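Local coordinates for periplasmic beta-glucosidase (Pseudomonas aeruginosa, PDB 6R5T), which probably hydrolyses terminal, non-reducing beta-D-glucosyl residues in the periplasm, releasing beta-D-glucose, as a member of glycoside hydrolase family 3, at residues R276-N288 and D306-L318. The protein carries 1 engineered substitution. Numbering follows the deposited sequence. Where two conformers were deposited one is given.
Sequences RLAIQAGVDMNMN and DQADIDRACRDVL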
loop_
_atom_site.group_PDB
_atom_site.type_symbol
_atom_site.label_atom_id
_atom_site.label_comp_id
_atom_site.label_asym_id
_atom_site.label_seq_id
_atom_site.Cartn_x
_atom_site.Cartn_y
_atom_site.Cartn_z
ATOM N N ARG A 276 -6.161 -15.086 28.537
ATOM C CA ARG A 276 -5.152 -16.170 28.497
ATOM C C ARG A 276 -4.104 -15.859 27.403
ATOM O O ARG A 276 -2.898 -15.911 27.668
ATOM C CB ARG A 276 -5.819 -17.520 28.249
ATOM C CG ARG A 276 -4.773 -18.616 28.210
ATOM C CD ARG A 276 -5.218 -20.006 27.802
ATOM N NE ARG A 276 -6.342 -19.975 26.883
ATOM C CZ ARG A 276 -6.255 -19.946 25.558
ATOM N NH1 ARG A 276 -5.079 -19.939 24.947
ATOM N NH2 ARG A 276 -7.370 -19.907 24.852
ATOM N N LEU A 277 -4.593 -15.476 26.231
ATOM C CA LEU A 277 -3.677 -15.204 25.087
ATOM C C LEU A 277 -2.736 -14.056 25.447
ATOM O O LEU A 277 -1.548 -14.172 25.189
ATOM C CB LEU A 277 -4.481 -14.881 23.839
ATOM C CG LEU A 277 -5.252 -16.037 23.237
ATOM C CD1 LEU A 277 -6.137 -15.567 22.097
ATOM C CD2 LEU A 277 -4.309 -17.128 22.773
ATOM N N ALA A 278 -3.247 -12.971 26.009
ATOM C CA ALA A 278 -2.417 -11.777 26.288
ATOM C C ALA A 278 -1.356 -12.085 27.351
ATOM O O ALA A 278 -0.194 -11.784 27.163
ATOM C CB ALA A 278 -3.298 -10.646 26.705
ATOM N N ILE A 279 -1.729 -12.700 28.470
ATOM C CA ILE A 279 -0.731 -12.879 29.555
ATOM C C ILE A 279 0.317 -13.898 29.106
ATOM O O ILE A 279 1.505 -13.681 29.374
ATOM C CB ILE A 279 -1.380 -13.213 30.922
ATOM C CG1 ILE A 279 -0.321 -12.896 31.998
ATOM C CG2 ILE A 279 -1.939 -14.621 30.935
ATOM C CD1 ILE A 279 -0.790 -12.758 33.404
ATOM N N GLN A 280 -0.078 -14.942 28.384
ATOM C CA GLN A 280 0.897 -15.978 27.962
ATOM C C GLN A 280 1.776 -15.448 26.822
ATOM O O GLN A 280 2.956 -15.880 26.716
ATOM C CB GLN A 280 0.182 -17.282 27.648
ATOM C CG GLN A 280 -0.458 -17.861 28.910
ATOM C CD GLN A 280 -0.562 -19.366 28.866
ATOM O OE1 GLN A 280 -0.055 -20.053 29.786
ATOM N NE2 GLN A 280 -1.231 -19.863 27.834
ATOM N N ALA A 281 1.289 -14.499 26.037
ATOM C CA ALA A 281 2.112 -13.891 24.988
ATOM C C ALA A 281 3.221 -13.030 25.559
ATOM O O ALA A 281 4.305 -12.977 24.966
ATOM C CB ALA A 281 1.243 -13.123 24.028
ATOM N N GLY A 282 2.973 -12.440 26.713
ATOM C CA GLY A 282 3.963 -11.604 27.398
ATOM C C GLY A 282 3.476 -10.206 27.710
ATOM O O GLY A 282 4.345 -9.358 27.987
ATOM N N VAL A 283 2.165 -9.964 27.755
ATOM C CA VAL A 283 1.631 -8.644 28.175
ATOM C C VAL A 283 1.526 -8.630 29.707
ATOM O O VAL A 283 0.828 -9.512 30.243
ATOM C CB VAL A 283 0.279 -8.370 27.531
ATOM C CG1 VAL A 283 -0.307 -7.097 28.076
ATOM C CG2 VAL A 283 0.389 -8.312 26.018
ATOM N N ASP A 284 2.241 -7.732 30.358
ATOM C CA ASP A 284 2.287 -7.707 31.850
ATOM C C ASP A 284 1.121 -6.919 32.419
ATOM O O ASP A 284 0.473 -7.376 33.394
ATOM C CB ASP A 284 3.588 -7.103 32.359
ATOM C CG ASP A 284 4.833 -7.875 32.011
ATOM O OD1 ASP A 284 4.766 -9.147 31.756
ATOM O OD2 ASP A 284 5.882 -7.238 31.998
ATOM N N MET A 285 0.853 -5.752 31.870
ATOM C CA MET A 285 -0.076 -4.816 32.514
ATOM C C MET A 285 -1.219 -4.558 31.536
ATOM O O MET A 285 -1.012 -4.383 30.281
ATOM C CB MET A 285 0.693 -3.570 32.957
ATOM C CG MET A 285 -0.136 -2.438 33.367
ATOM S SD MET A 285 0.979 -1.281 34.285
ATOM C CE MET A 285 0.516 -1.685 35.982
ATOM N N ASN A 286 -2.420 -4.609 32.072
ATOM C CA ASN A 286 -3.702 -4.552 31.335
ATOM C C ASN A 286 -4.310 -3.164 31.465
ATOM O O ASN A 286 -4.740 -2.773 32.573
ATOM C CB ASN A 286 -4.573 -5.659 31.918
ATOM C CG ASN A 286 -6.006 -5.747 31.456
ATOM O OD1 ASN A 286 -6.858 -6.137 32.285
ATOM N ND2 ASN A 286 -6.258 -5.467 30.178
ATOM N N MET A 287 -4.355 -2.441 30.351
ATOM C CA MET A 287 -4.881 -1.051 30.324
ATOM C C MET A 287 -6.393 -1.058 30.149
ATOM O O MET A 287 -6.926 -1.509 29.097
ATOM C CB MET A 287 -4.163 -0.222 29.253
ATOM C CG MET A 287 -4.496 1.230 29.244
ATOM S SD MET A 287 -3.411 2.027 27.975
ATOM C CE MET A 287 -3.044 3.605 28.724
ATOM N N ASN A 288 -7.056 -0.532 31.166
ATOM C CA ASN A 288 -8.455 -0.072 31.269
ATOM C C ASN A 288 -9.522 -1.169 31.210
ATOM O O ASN A 288 -10.515 -0.963 31.872
ATOM C CB ASN A 288 -8.703 1.082 30.307
ATOM C CG ASN A 288 -9.384 2.225 31.038
ATOM O OD1 ASN A 288 -8.992 2.676 32.138
ATOM N ND2 ASN A 288 -10.500 2.616 30.463
ATOM N N ASP A 306 -0.284 -20.618 33.982
ATOM C CA ASP A 306 0.662 -21.049 35.034
ATOM C C ASP A 306 0.820 -19.929 36.064
ATOM O O ASP A 306 0.743 -18.701 35.714
ATOM C CB ASP A 306 2.023 -21.402 34.437
ATOM C CG ASP A 306 1.906 -22.488 33.383
ATOM O OD1 ASP A 306 1.193 -23.456 33.643
ATOM O OD2 ASP A 306 2.459 -22.317 32.289
ATOM N N GLN A 307 1.116 -20.302 37.304
ATOM C CA GLN A 307 1.475 -19.308 38.338
ATOM C C GLN A 307 2.633 -18.425 37.839
ATOM O O GLN A 307 2.626 -17.197 38.109
ATOM C CB GLN A 307 1.820 -20.011 39.651
ATOM C CG GLN A 307 2.237 -19.073 40.767
ATOM C CD GLN A 307 1.064 -18.247 41.243
ATOM O OE1 GLN A 307 -0.011 -18.802 41.506
ATOM N NE2 GLN A 307 1.231 -16.928 41.331
ATOM N N ALA A 308 3.616 -19.000 37.153
ATOM C CA ALA A 308 4.775 -18.268 36.592
ATOM C C ALA A 308 4.315 -17.119 35.657
ATOM O O ALA A 308 5.023 -16.096 35.608
ATOM C CB ALA A 308 5.681 -19.217 35.865
ATOM N N ASP A 309 3.179 -17.228 34.987
ATOM C CA ASP A 309 2.648 -16.143 34.097
ATOM C C ASP A 309 2.273 -14.928 34.971
ATOM O O ASP A 309 2.680 -13.764 34.688
ATOM C CB ASP A 309 1.439 -16.629 33.300
ATOM C CG ASP A 309 1.755 -17.718 32.293
ATOM O OD1 ASP A 309 2.797 -17.558 31.619
ATOM O OD2 ASP A 309 0.958 -18.717 32.190
ATOM N N ILE A 310 1.560 -15.154 36.084
ATOM C CA ILE A 310 1.194 -14.064 37.034
ATOM C C ILE A 310 2.475 -13.520 37.664
ATOM O O ILE A 310 2.626 -12.299 37.801
ATOM C CB ILE A 310 0.243 -14.604 38.118
ATOM C CG1 ILE A 310 -1.028 -15.197 37.513
ATOM C CG2 ILE A 310 -0.043 -13.551 39.169
ATOM C CD1 ILE A 310 -1.965 -14.161 36.994
ATOM N N ASP A 311 3.359 -14.418 38.085
ATOM C CA ASP A 311 4.571 -13.976 38.802
ATOM C C ASP A 311 5.445 -13.103 37.898
ATOM O O ASP A 311 6.051 -12.143 38.418
ATOM C CB ASP A 311 5.354 -15.156 39.359
ATOM C CG ASP A 311 4.677 -15.821 40.556
ATOM O OD1 ASP A 311 3.722 -15.235 41.097
ATOM O OD2 ASP A 311 5.140 -16.942 40.925
ATOM N N ARG A 312 5.559 -13.452 36.616
ATOM C CA ARG A 312 6.434 -12.715 35.663
ATOM C C ARG A 312 5.892 -11.298 35.564
ATOM O O ARG A 312 6.674 -10.348 35.691
ATOM C CB ARG A 312 6.379 -13.387 34.292
ATOM C CG ARG A 312 7.195 -12.677 33.222
ATOM C CD ARG A 312 6.625 -13.017 31.845
ATOM N NE ARG A 312 5.495 -12.097 31.572
ATOM C CZ ARG A 312 4.293 -12.465 31.136
ATOM N NH1 ARG A 312 4.029 -13.758 30.917
ATOM N NH2 ARG A 312 3.373 -11.535 30.913
ATOM N N ALA A 313 4.583 -11.195 35.379
ATOM C CA ALA A 313 3.871 -9.933 35.117
ATOM C C ALA A 313 4.007 -9.037 36.338
ATOM O O ALA A 313 4.386 -7.859 36.250
ATOM C CB ALA A 313 2.457 -10.212 34.732
ATOM N N CYS A 314 3.743 -9.601 37.532
ATOM C CA CYS A 314 3.836 -8.843 38.788
ATOM C C CYS A 314 5.273 -8.389 39.064
ATOM O O CYS A 314 5.483 -7.226 39.405
ATOM C CB CYS A 314 3.317 -9.732 39.909
ATOM S SG CYS A 314 3.322 -8.853 41.489
ATOM N N ARG A 315 6.263 -9.265 38.881
ATOM C CA ARG A 315 7.660 -8.904 39.101
ATOM C C ARG A 315 8.029 -7.700 38.230
ATOM O O ARG A 315 8.678 -6.801 38.715
ATOM C CB ARG A 315 8.607 -10.067 38.814
ATOM C CG ARG A 315 10.086 -9.727 38.895
ATOM C CD ARG A 315 10.665 -9.308 37.520
ATOM N NE ARG A 315 11.932 -8.590 37.634
ATOM C CZ ARG A 315 12.418 -7.718 36.750
ATOM N NH1 ARG A 315 11.752 -7.392 35.646
ATOM N NH2 ARG A 315 13.572 -7.125 37.003
ATOM N N ASP A 316 7.548 -7.674 36.992
ATOM C CA ASP A 316 7.893 -6.563 36.091
ATOM C C ASP A 316 7.279 -5.264 36.604
ATOM O O ASP A 316 7.944 -4.208 36.512
ATOM C CB ASP A 316 7.488 -6.906 34.654
ATOM C CG ASP A 316 8.290 -8.000 33.985
ATOM O OD1 ASP A 316 9.327 -8.393 34.554
ATOM O OD2 ASP A 316 7.834 -8.479 32.900
ATOM N N VAL A 317 6.045 -5.295 37.126
ATOM C CA VAL A 317 5.443 -4.059 37.659
ATOM C C VAL A 317 6.261 -3.585 38.875
ATOM O O VAL A 317 6.568 -2.387 38.979
ATOM C CB VAL A 317 3.968 -4.284 38.007
ATOM C CG1 VAL A 317 3.406 -3.069 38.728
ATOM C CG2 VAL A 317 3.172 -4.577 36.726
ATOM N N LEU A 318 6.569 -4.512 39.790
ATOM C CA LEU A 318 7.265 -4.146 41.037
ATOM C C LEU A 318 8.650 -3.623 40.701
ATOM O O LEU A 318 9.084 -2.643 41.320
ATOM C CB LEU A 318 7.325 -5.379 41.956
ATOM C CG LEU A 318 5.979 -5.889 42.470
ATOM C CD1 LEU A 318 6.232 -7.091 43.367
ATOM C CD2 LEU A 318 5.178 -4.822 43.186
#
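The guanidinium of R312 has G282 CA over one face and D309 O above the opposite face, both offset toward the rim; its edge is turned to I279 O and D284 OD1, both near its plane. Side-on, R312 NE and NH2 converge on D284 OD1 at 3.0 and 2.9 Å in a salt bridge, nearly along its C-O axis, the planes of carboxylate and guanidinium 27° apart, nearly coplanar. End-on, R312 NH1 (3.0 Å) and NH2 share I279 O, a carbonyl in the last turn of helix 276-281, which closes in a Schellman motif with G282 at positive phi. A bend at chi3 (84°) turns the arginine's end back toward that terminus. Beside it, I279 fits as a knob among D309, I310, R312 and A313, its CD1 4.3 Å from A313 CB. Farther along, M285 CE meets V317 CG2, and D284 OD2 lies 2.5 Å from D316 OD2. These contacts join helix 307-323 to the helix and connection leading into strand 286-287, the eighth strand of the TIM-like barrel, whose M287 touches the bound glucose. The example illustrates how one arginine ties a helix end to a carboxylate: two bonds to each acceptor fix the guanidinium's rotation. D316 OD2 also has a salt bridge to R243, and one of the two close acids probably carries a proton.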